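Local coordinates for protein putative branched-chain amino acid ABC transporter (PDB 4PYR) that binds glutathione and, as an LppC-type relative of periplasmic binding proteins, may serve as an enzyme regulator, at residues V26-Q31 and R249-G254; K98-S103 and S267-A272; A257-V262 and D276-D281; G280-G285 and F290-P295. All coordinates share one frame; numbering follows the deposited sequence.

Contact 1: residues V26-Q31 and R249-G254; sequences VEAAAQ and RLYALG
V26 and G254 meet where helix 16-33 packs on helix 245-265. Their CA atoms are 4.4 Å apart, so the two backbones nearly touch. The CG2 methyl of V26 lies against the G254 carbonyl, 3.4 Å from its O. V26 CA approaches the same oxygen at 3.5 Å, a CA-H...O contact bent to 131° at the hydrogen. The torsion of V26 explains which branch does the touching. CG1 is anti to the backbone N (chi1 176°), and CG2 lies beside that N, on the side that meets G254. G254 has no side chain, and so its backbone can come this close.

The second touch is made by Y251, one turn back on the same helix. With chi1 at 177°, Y251 CG is anti to the backbone N, and the ring extends toward helix 16-33, with OH as the nearest atom. A28 CB sits 3.3 Å from Y251 OH and 3.9 Å from Y251 CZ, oblique to the ring. The hydroxyl is hydrogen-bonded to P237 O, which helps fix the end of the ring beside the methyl. Further along the interface L250 packs on A18, V21 and V22. On the far side of helix 245-265, L253 lines the glutathione pocket.

No hydrogen bond links the two segments, and only 176 Å² is buried between them. The contact is therefore close packing of small groups. Methyls meet a carbonyl oxygen and a hydroxyl, and the hydroxyl is satisfied elsewhere. Helix 16-33 and helix 245-265 are held here by fit, not by polar pairing.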
# COMPACT_ATOMS: atom_id res chain seq x y z
N VAL A 26 13.04 -6.99 4.14
CA VAL A 26 14.22 -6.15 4.32
C VAL A 26 15.48 -6.98 4.19
O VAL A 26 16.43 -6.58 3.45
CB VAL A 26 14.24 -5.41 5.69
CG1 VAL A 26 15.54 -4.63 5.88
CG2 VAL A 26 13.04 -4.50 5.84
N GLU A 27 15.51 -8.12 4.89
CA GLU A 27 16.66 -9.06 4.85
C GLU A 27 16.88 -9.56 3.42
O GLU A 27 18.01 -9.56 2.92
CB GLU A 27 16.41 -10.32 5.71
CG GLU A 27 16.43 -10.12 7.23
CD GLU A 27 17.81 -9.86 7.84
OE1 GLU A 27 18.87 -10.22 7.25
OE2 GLU A 27 17.83 -9.28 8.95
N ALA A 28 15.82 -10.03 2.77
CA ALA A 28 15.94 -10.54 1.38
C ALA A 28 16.61 -9.49 0.45
O ALA A 28 17.48 -9.81 -0.37
CB ALA A 28 14.57 -10.93 0.84
N ALA A 29 16.19 -8.24 0.57
CA ALA A 29 16.70 -7.19 -0.29
C ALA A 29 18.18 -6.91 0.10
O ALA A 29 19.02 -6.69 -0.79
CB ALA A 29 15.86 -5.94 -0.14
N ALA A 30 18.49 -6.90 1.40
CA ALA A 30 19.87 -6.70 1.83
C ALA A 30 20.81 -7.78 1.29
O ALA A 30 21.94 -7.50 0.88
CB ALA A 30 19.95 -6.66 3.35
N GLN A 31 20.36 -9.03 1.30
CA GLN A 31 21.19 -10.09 0.79
C GLN A 31 21.48 -9.99 -0.72
O GLN A 31 22.56 -10.32 -1.16
CB GLN A 31 20.54 -11.43 1.14
CG GLN A 31 20.66 -11.70 2.62
CD GLN A 31 19.82 -12.87 3.09
OE1 GLN A 31 19.38 -13.70 2.28
NE2 GLN A 31 19.61 -12.96 4.41
N ARG A 249 2.26 -8.81 0.53
CA ARG A 249 2.41 -7.37 0.32
C ARG A 249 3.37 -6.81 1.37
O ARG A 249 4.08 -5.87 1.05
CB ARG A 249 1.07 -6.58 0.32
CG ARG A 249 0.26 -6.78 -0.97
CD ARG A 249 -1.01 -5.94 -1.10
NE ARG A 249 -1.75 -6.52 -2.19
CZ ARG A 249 -2.71 -7.42 -2.03
NH1 ARG A 249 -3.13 -7.76 -0.80
NH2 ARG A 249 -3.29 -7.96 -3.09
N LEU A 250 3.37 -7.36 2.58
CA LEU A 250 4.27 -6.87 3.64
C LEU A 250 5.71 -7.26 3.38
O LEU A 250 6.62 -6.53 3.70
CB LEU A 250 3.86 -7.33 5.03
CG LEU A 250 2.47 -6.90 5.50
CD1 LEU A 250 2.07 -7.66 6.74
CD2 LEU A 250 2.46 -5.39 5.74
N TYR A 251 5.93 -8.42 2.79
CA TYR A 251 7.28 -8.84 2.37
C TYR A 251 7.82 -7.87 1.31
O TYR A 251 8.98 -7.38 1.43
CB TYR A 251 7.19 -10.27 1.81
CG TYR A 251 8.47 -10.84 1.26
CD1 TYR A 251 9.42 -11.45 2.10
CD2 TYR A 251 8.74 -10.82 -0.11
CE1 TYR A 251 10.58 -12.03 1.59
CE2 TYR A 251 9.92 -11.37 -0.64
CZ TYR A 251 10.83 -11.99 0.20
OH TYR A 251 11.98 -12.55 -0.30
N ALA A 252 6.99 -7.54 0.34
CA ALA A 252 7.36 -6.63 -0.72
C ALA A 252 7.58 -5.25 -0.13
O ALA A 252 8.48 -4.54 -0.57
CB ALA A 252 6.31 -6.59 -1.83
N LEU A 253 6.79 -4.88 0.87
CA LEU A 253 6.97 -3.59 1.54
C LEU A 253 8.36 -3.55 2.15
O LEU A 253 9.03 -2.50 2.11
CB LEU A 253 5.86 -3.42 2.61
CG LEU A 253 5.93 -2.10 3.39
CD1 LEU A 253 5.62 -0.95 2.49
CD2 LEU A 253 4.94 -2.18 4.56
N GLY A 254 8.78 -4.64 2.76
CA GLY A 254 10.13 -4.77 3.32
C GLY A 254 11.24 -4.57 2.30
O GLY A 254 12.25 -3.86 2.56

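Contact 2: residues K98-S103 and S267-A272; sequences KLYSLS and SRSGAA. With GSH (glutathione), chain B.
Y100 and G270 are the nearest pair, yet their CA atoms stay 7.6 Å apart, and the tyrosine side chain spans the gap between the two backbones. Its CG is anti to the carbonyl carbon (chi1 -59°). The ring then runs out to the loop, and Y100 OH accepts a hydrogen bond from G270 N at 2.7 Å, with 148° at the hydrogen. The glycine also lies close to the ring carbons, with G270 CA 3.4 Å from Y100 CE1. S269 CB touches the hydroxyl oxygen at 3.7 Å. The loop is shaped by an ST turn, in which S269 OG accepts from A271 N at 3.0 Å.

Y100 belongs to strand 99-101, which ends the five-stranded parallel sheet. The loop leads from helix 245-265 to strand 274-277. The bond therefore ties that sheet to the chain that comes after the helix. L284 and L264 also pack on Y100.

At the far end of 98-103, S103 faces glutathione. S103 OG is 3.5 Å from CB2 of the ligand and 3.7 Å from its SG2. R137 makes a hydrogen bond to the ligand.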
# COMPACT_ATOMS: atom_id res chain seq x y z
N LYS A 98 13.07 14.86 8.44
CA LYS A 98 13.77 13.61 8.24
C LYS A 98 12.87 12.41 8.43
O LYS A 98 13.36 11.31 8.29
CB LYS A 98 14.93 13.49 9.21
CG LYS A 98 16.01 14.52 8.98
CD LYS A 98 17.15 14.23 9.95
CE LYS A 98 18.48 14.10 9.24
NZ LYS A 98 19.16 15.41 9.25
N LEU A 99 11.61 12.64 8.77
CA LEU A 99 10.65 11.56 8.96
C LEU A 99 9.75 11.41 7.75
O LEU A 99 9.03 12.30 7.38
CB LEU A 99 9.80 11.82 10.22
CG LEU A 99 8.78 10.73 10.58
CD1 LEU A 99 9.47 9.37 10.67
CD2 LEU A 99 8.00 11.06 11.85
N TYR A 100 9.78 10.16 7.18
CA TYR A 100 9.09 9.85 5.94
C TYR A 100 8.21 8.62 6.21
O TYR A 100 8.34 7.98 7.25
CB TYR A 100 10.11 9.47 4.83
CG TYR A 100 11.12 10.57 4.52
CD1 TYR A 100 10.85 11.50 3.54
CD2 TYR A 100 12.34 10.63 5.19
CE1 TYR A 100 11.75 12.55 3.27
CE2 TYR A 100 13.25 11.65 4.92
CZ TYR A 100 12.95 12.59 3.96
OH TYR A 100 13.86 13.60 3.68
N SER A 101 7.30 8.34 5.29
CA SER A 101 6.40 7.18 5.42
C SER A 101 6.38 6.40 4.12
O SER A 101 6.36 6.98 3.06
CB SER A 101 4.96 7.63 5.74
OG SER A 101 4.05 6.52 5.72
N LEU A 102 6.36 5.07 4.23
CA LEU A 102 5.96 4.18 3.12
C LEU A 102 4.95 3.21 3.71
O LEU A 102 5.25 2.58 4.68
CB LEU A 102 7.13 3.38 2.57
CG LEU A 102 6.79 2.36 1.47
CD1 LEU A 102 6.23 3.00 0.20
CD2 LEU A 102 7.98 1.52 1.10
N SER A 103 3.79 3.14 3.10
CA SER A 103 2.71 2.28 3.62
C SER A 103 1.83 1.80 2.48
O SER A 103 2.02 2.17 1.32
CB SER A 103 1.88 3.07 4.67
OG SER A 103 1.03 4.01 4.05
N SER A 267 21.13 10.69 0.12
CA SER A 267 20.50 11.92 -0.46
C SER A 267 20.51 13.08 0.53
O SER A 267 20.56 12.86 1.74
CB SER A 267 19.04 11.63 -0.85
OG SER A 267 18.93 10.87 -2.04
N ARG A 268 20.44 14.33 0.04
CA ARG A 268 20.19 15.50 0.90
C ARG A 268 18.75 15.47 1.54
O ARG A 268 18.58 15.82 2.71
CB ARG A 268 20.43 16.80 0.12
CG ARG A 268 21.86 16.94 -0.39
CD ARG A 268 22.91 16.76 0.71
NE ARG A 268 24.28 17.05 0.27
CZ ARG A 268 25.36 17.06 1.06
NH1 ARG A 268 25.26 16.77 2.36
NH2 ARG A 268 26.56 17.35 0.55
N SER A 269 17.75 15.03 0.78
CA SER A 269 16.41 14.78 1.33
C SER A 269 15.60 13.81 0.50
O SER A 269 16.00 13.41 -0.60
CB SER A 269 15.62 16.09 1.51
OG SER A 269 14.85 16.39 0.35
N GLY A 270 14.43 13.47 1.02
CA GLY A 270 13.53 12.56 0.36
C GLY A 270 13.04 13.12 -0.93
O GLY A 270 12.66 12.37 -1.79
N ALA A 271 13.10 14.45 -1.10
CA ALA A 271 12.42 15.07 -2.23
C ALA A 271 12.96 14.59 -3.59
O ALA A 271 12.20 14.45 -4.55
CB ALA A 271 12.42 16.59 -2.11
N ALA A 272 14.25 14.28 -3.64
CA ALA A 272 14.89 13.82 -4.86
C ALA A 272 14.86 12.29 -4.99
O ALA A 272 15.43 11.76 -5.96
CB ALA A 272 16.33 14.33 -4.93
N1 GSH B . -5.53 7.30 8.35
CA1 GSH B . -6.40 6.14 8.28
C1 GSH B . -7.86 6.51 8.38
O11 GSH B . -8.37 7.34 7.58
O12 GSH B . -8.56 5.93 9.24
CB1 GSH B . -6.03 5.14 9.39
CG1 GSH B . -4.57 4.70 9.37
CD1 GSH B . -4.26 3.94 8.12
OE1 GSH B . -5.10 3.89 7.23
N2 GSH B . -3.04 3.35 8.10
CA2 GSH B . -2.50 2.54 7.00
C2 GSH B . -2.46 1.10 7.41
O2 GSH B . -3.41 0.87 8.17
CB2 GSH B . -1.12 3.06 6.63
SG2 GSH B . -0.96 4.78 7.09
N3 GSH B . -1.54 0.14 7.03
CA3 GSH B . -0.44 0.16 6.02
C3 GSH B . 0.92 -0.41 6.46
O31 GSH B . 1.68 -0.97 5.62
O32 GSH B . 1.24 -0.30 7.66

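Contact 3: residues A257-V262 and D276-D281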
# COMPACT_ATOMS: atom_id res chain seq x y z
N ALA A 257 11.34 -0.92 1.46
CA ALA A 257 11.80 -0.11 2.62
C ALA A 257 13.34 -0.14 2.65
O ALA A 257 13.98 0.90 2.87
CB ALA A 257 11.21 -0.65 3.94
N TYR A 258 13.93 -1.33 2.46
CA TYR A 258 15.34 -1.47 2.36
C TYR A 258 15.86 -0.56 1.23
O TYR A 258 16.80 0.22 1.44
CB TYR A 258 15.74 -2.89 2.04
CG TYR A 258 17.22 -2.97 1.79
CD1 TYR A 258 18.08 -3.20 2.82
CD2 TYR A 258 17.77 -2.84 0.51
CE1 TYR A 258 19.47 -3.31 2.60
CE2 TYR A 258 19.13 -2.92 0.28
CZ TYR A 258 19.97 -3.14 1.33
OH TYR A 258 21.34 -3.18 1.14
N ARG A 259 15.23 -0.63 0.04
CA ARG A 259 15.74 0.10 -1.11
C ARG A 259 15.67 1.59 -0.91
O ARG A 259 16.61 2.29 -1.27
CB ARG A 259 15.03 -0.30 -2.38
CG ARG A 259 15.20 -1.81 -2.69
CD ARG A 259 14.31 -2.34 -3.84
NE ARG A 259 14.61 -1.68 -5.11
CZ ARG A 259 13.76 -1.45 -6.09
NH1 ARG A 259 12.48 -1.79 -5.99
NH2 ARG A 259 14.19 -0.89 -7.19
N LEU A 260 14.55 2.05 -0.37
CA LEU A 260 14.38 3.49 -0.07
C LEU A 260 15.33 3.96 1.00
O LEU A 260 15.92 5.06 0.89
CB LEU A 260 12.97 3.82 0.36
CG LEU A 260 11.94 3.97 -0.70
CD1 LEU A 260 10.61 4.22 0.01
CD2 LEU A 260 12.27 5.12 -1.61
N ALA A 261 15.52 3.16 2.04
CA ALA A 261 16.47 3.51 3.11
C ALA A 261 17.84 3.73 2.56
O ALA A 261 18.51 4.71 2.92
CB ALA A 261 16.50 2.42 4.16
N VAL A 262 18.29 2.87 1.66
CA VAL A 262 19.62 3.04 1.07
C VAL A 262 19.71 4.37 0.32
O VAL A 262 20.71 5.07 0.44
CB VAL A 262 19.99 1.87 0.13
CG1 VAL A 262 21.26 2.18 -0.62
CG2 VAL A 262 20.14 0.59 0.94
N ASP A 276 11.69 2.61 -8.59
CA ASP A 276 10.90 1.58 -9.29
C ASP A 276 10.62 0.43 -8.30
O ASP A 276 11.26 -0.63 -8.32
CB ASP A 276 11.57 1.11 -10.60
CG ASP A 276 12.93 0.43 -10.41
OD1 ASP A 276 13.66 0.78 -9.47
OD2 ASP A 276 13.27 -0.48 -11.21
N GLY A 277 9.70 0.70 -7.39
CA GLY A 277 9.47 -0.15 -6.26
C GLY A 277 8.80 -1.44 -6.71
O GLY A 277 8.03 -1.46 -7.67
N VAL A 278 9.12 -2.51 -6.00
CA VAL A 278 8.32 -3.74 -6.19
C VAL A 278 6.88 -3.53 -5.71
O VAL A 278 5.99 -4.26 -6.14
CB VAL A 278 8.93 -4.99 -5.55
CG1 VAL A 278 10.29 -5.28 -6.11
CG2 VAL A 278 8.94 -4.93 -4.02
N THR A 279 6.64 -2.49 -4.88
CA THR A 279 5.31 -2.20 -4.38
C THR A 279 4.63 -1.14 -5.24
O THR A 279 3.44 -0.84 -5.02
CB THR A 279 5.31 -1.68 -2.93
OG1 THR A 279 5.93 -0.36 -2.89
CG2 THR A 279 5.96 -2.63 -2.00
N GLY A 280 5.35 -0.59 -6.22
CA GLY A 280 4.84 0.43 -7.12
C GLY A 280 5.92 1.46 -7.37
O GLY A 280 6.98 1.40 -6.75
N ASP A 281 5.68 2.32 -8.34
CA ASP A 281 6.62 3.43 -8.60
C ASP A 281 6.42 4.43 -7.47
O ASP A 281 5.30 4.82 -7.18
CB ASP A 281 6.38 4.07 -9.96
CG ASP A 281 7.08 3.34 -11.10
OD1 ASP A 281 7.92 2.45 -10.89
OD2 ASP A 281 6.77 3.71 -12.24
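R259 leaves its helix with CG anti to the carbonyl carbon, extends through chi2, then bends at chi3 (62°), which brings its guanidinium to the backbone of D276. D276 CG is held between the backbone N and the carbonyl carbon. From there the carboxylate curls back, and OD1 meets the same guanidinium.

NH1 and NH2 of R259 both donate end-on to one atom, D276 O. R259 NH1 is 2.9 Å from that oxygen, with 154° at the hydrogen, and NH2 is 3.2 Å from it. The oxygen lies in the guanidinium plane. Both nitrogens stand above the carbonyl plane, on the same face, not on a lone pair. R259 NH2 also makes a salt bridge to D276 OD1 at 2.9 Å, weak as a hydrogen bond. The guanidinium and carboxylate planes are turned 72° apart.

The segment 276-281 holds a tight hairpin turn between strands 274-277 and 280-284. V278 and T279 are its corners, with type I angles, and G280 N donates to G277 O at 3.2 Å. V278 N comes within 3.4 Å of R259 NH1, but both are donors. D256 OD1 accepts from V278 N and forms a salt bridge with R259 NH1, and D256 OD2 is hydrogen-bonded to T279 OG1.

R259 is buried, and R235 adds another positive group close by. The acidic groups of D276 and D256 probably balance this charge. With one oxygen gripped by two nitrogens and an acid at each of them, the guanidinium is probably held against rotation, and helix 245-265 is fixed to the hairpin.

Contact 4: residues G280-G285 and F290-P295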
# COMPACT_ATOMS: atom_id res chain seq x y z
N GLY A 280 5.35 -0.59 -6.22
CA GLY A 280 4.84 0.43 -7.12
C GLY A 280 5.92 1.46 -7.37
O GLY A 280 6.98 1.40 -6.75
N ASP A 281 5.68 2.32 -8.34
CA ASP A 281 6.62 3.43 -8.60
C ASP A 281 6.42 4.43 -7.47
O ASP A 281 5.30 4.82 -7.18
CB ASP A 281 6.38 4.07 -9.96
CG ASP A 281 7.08 3.34 -11.10
OD1 ASP A 281 7.92 2.45 -10.89
OD2 ASP A 281 6.77 3.71 -12.24
N LEU A 282 7.51 4.79 -6.80
CA LEU A 282 7.46 5.59 -5.60
C LEU A 282 8.07 6.98 -5.82
O LEU A 282 9.09 7.13 -6.47
CB LEU A 282 8.26 4.92 -4.50
CG LEU A 282 7.92 3.46 -4.27
CD1 LEU A 282 8.70 2.91 -3.12
CD2 LEU A 282 6.45 3.34 -3.97
N LYS A 283 7.41 7.96 -5.24
CA LYS A 283 7.89 9.34 -5.18
C LYS A 283 7.21 10.06 -4.02
O LYS A 283 6.10 9.68 -3.60
CB LYS A 283 7.66 10.06 -6.51
CG LYS A 283 6.23 10.47 -6.83
CD LYS A 283 6.22 11.37 -8.07
CE LYS A 283 5.89 10.65 -9.37
NZ LYS A 283 6.75 9.47 -9.63
N LEU A 284 7.86 11.09 -3.49
CA LEU A 284 7.38 11.71 -2.27
C LEU A 284 6.19 12.59 -2.61
O LEU A 284 6.22 13.35 -3.60
CB LEU A 284 8.51 12.52 -1.63
CG LEU A 284 8.56 12.70 -0.14
CD1 LEU A 284 8.41 11.36 0.56
CD2 LEU A 284 9.85 13.39 0.29
N GLY A 285 5.17 12.52 -1.76
CA GLY A 285 3.95 13.34 -1.86
C GLY A 285 3.56 13.90 -0.51
O GLY A 285 4.42 14.19 0.34
N PHE A 290 5.75 8.46 0.72
CA PHE A 290 6.08 8.00 -0.62
C PHE A 290 4.82 7.44 -1.19
O PHE A 290 4.30 6.47 -0.65
CB PHE A 290 7.19 6.96 -0.59
CG PHE A 290 8.53 7.54 -0.42
CD1 PHE A 290 9.22 8.02 -1.53
CD2 PHE A 290 9.09 7.69 0.85
CE1 PHE A 290 10.45 8.65 -1.37
CE2 PHE A 290 10.32 8.31 1.00
CZ PHE A 290 11.01 8.79 -0.10
N GLU A 291 4.27 8.08 -2.21
CA GLU A 291 3.09 7.57 -2.83
C GLU A 291 3.46 6.50 -3.86
O GLU A 291 4.57 6.48 -4.37
CB GLU A 291 2.21 8.68 -3.37
CG GLU A 291 1.83 9.68 -2.27
CD GLU A 291 1.10 10.90 -2.79
OE1 GLU A 291 1.19 11.18 -4.02
OE2 GLU A 291 0.45 11.57 -1.95
N ARG A 292 2.54 5.57 -4.06
CA ARG A 292 2.77 4.36 -4.83
C ARG A 292 1.87 4.33 -6.04
O ARG A 292 0.64 4.22 -5.91
CB ARG A 292 2.41 3.10 -4.04
CG ARG A 292 3.25 2.68 -2.87
CD ARG A 292 2.90 1.26 -2.48
NE ARG A 292 1.50 1.15 -2.13
CZ ARG A 292 0.67 0.14 -2.47
NH1 ARG A 292 1.05 -0.86 -3.24
NH2 ARG A 292 -0.57 0.19 -2.04
N GLN A 293 2.49 4.36 -7.21
CA GLN A 293 1.78 4.35 -8.48
C GLN A 293 1.80 2.91 -8.97
O GLN A 293 2.86 2.30 -9.06
CB GLN A 293 2.49 5.25 -9.46
CG GLN A 293 1.62 6.00 -10.42
CD GLN A 293 2.43 6.95 -11.26
OE1 GLN A 293 2.21 8.19 -11.25
NE2 GLN A 293 3.45 6.41 -11.91
N LEU A 294 0.62 2.36 -9.26
CA LEU A 294 0.49 0.93 -9.47
C LEU A 294 0.10 0.60 -10.91
O LEU A 294 -0.72 1.30 -11.51
CB LEU A 294 -0.60 0.33 -8.59
CG LEU A 294 -0.42 0.48 -7.08
CD1 LEU A 294 -1.61 -0.18 -6.40
CD2 LEU A 294 0.87 -0.14 -6.60
N PRO A 295 0.62 -0.53 -11.42
CA PRO A 295 0.21 -1.07 -12.70
C PRO A 295 -1.20 -1.75 -12.61
O PRO A 295 -1.69 -2.10 -11.51
CB PRO A 295 1.28 -2.12 -12.98
CG PRO A 295 1.66 -2.60 -11.62
CD PRO A 295 1.57 -1.40 -10.73
O HOH W 1 4.06 4.09 -12.88
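F290 opens the second strand of a beta hairpin, with L284 as its partner. Strands 280-284 and 290-293 run antiparallel, their directions 151° apart. L284 and F290 form a non-hydrogen-bonded pair. L284 CD1 sits over the centre of the F290 ring, 3.6 Å from the centroid and 9° off the normal, a CH-pi contact. Y100 of strand 99-101 packs on both residues.

E291 pairs with K283 by hydrogen bonds. E291 N donates to K283 O at 2.8 Å. The return bond, K283 N to E291 O, is weak at 3.3 Å. The extended E291 chain carries its carboxylate alongside the backbone of G285.

R292 shares a sheet face with F290 and stands beside L282. The two side chains point the same way, and R292 CG touches L282 CD2 at 3.4 Å. The R292 chain then bends at chi3 (-59°), leading its guanidinium away from this strand pair. There it forms a salt bridge with E109 and a hydrogen bond to T279 O. It also touches L104 of the glutathione site.

Q293 and D281 are the second hydrogen-bonded pair. Q293 N donates to D281 O at 2.8 Å, and D281 N donates back to Q293 O. Both side chains lie on the face that carries E291 and K283. One water joins their ends: it accepts from Q293 NE2 at 2.6 Å and donates to D281 OD2 at 2.8 Å.

Past the strand pairing, L294 CD2 comes to 4.0 Å from G280 CA.

From the N terminus, helix 16-33 is joined to helix 245-265 by contact 1, which closes a loop of more than 200 residues. Contact 2 starts inside that loop, at strand 99-101, and closes after it, so contacts 1 and 2 cross. Contact 3 begins later on helix 245-265, after contact 1 has closed, and also crosses contact 2. It ends on G280 and D281, where contact 4 begins. Contact 4 closes a short hairpin loop. S101 O and F290 N, 2.8 Å apart, probably bond contact 2 to contact 4. Together the four tie the parallel sheet and its helices to the end of the mixed sheet through helix 245-265.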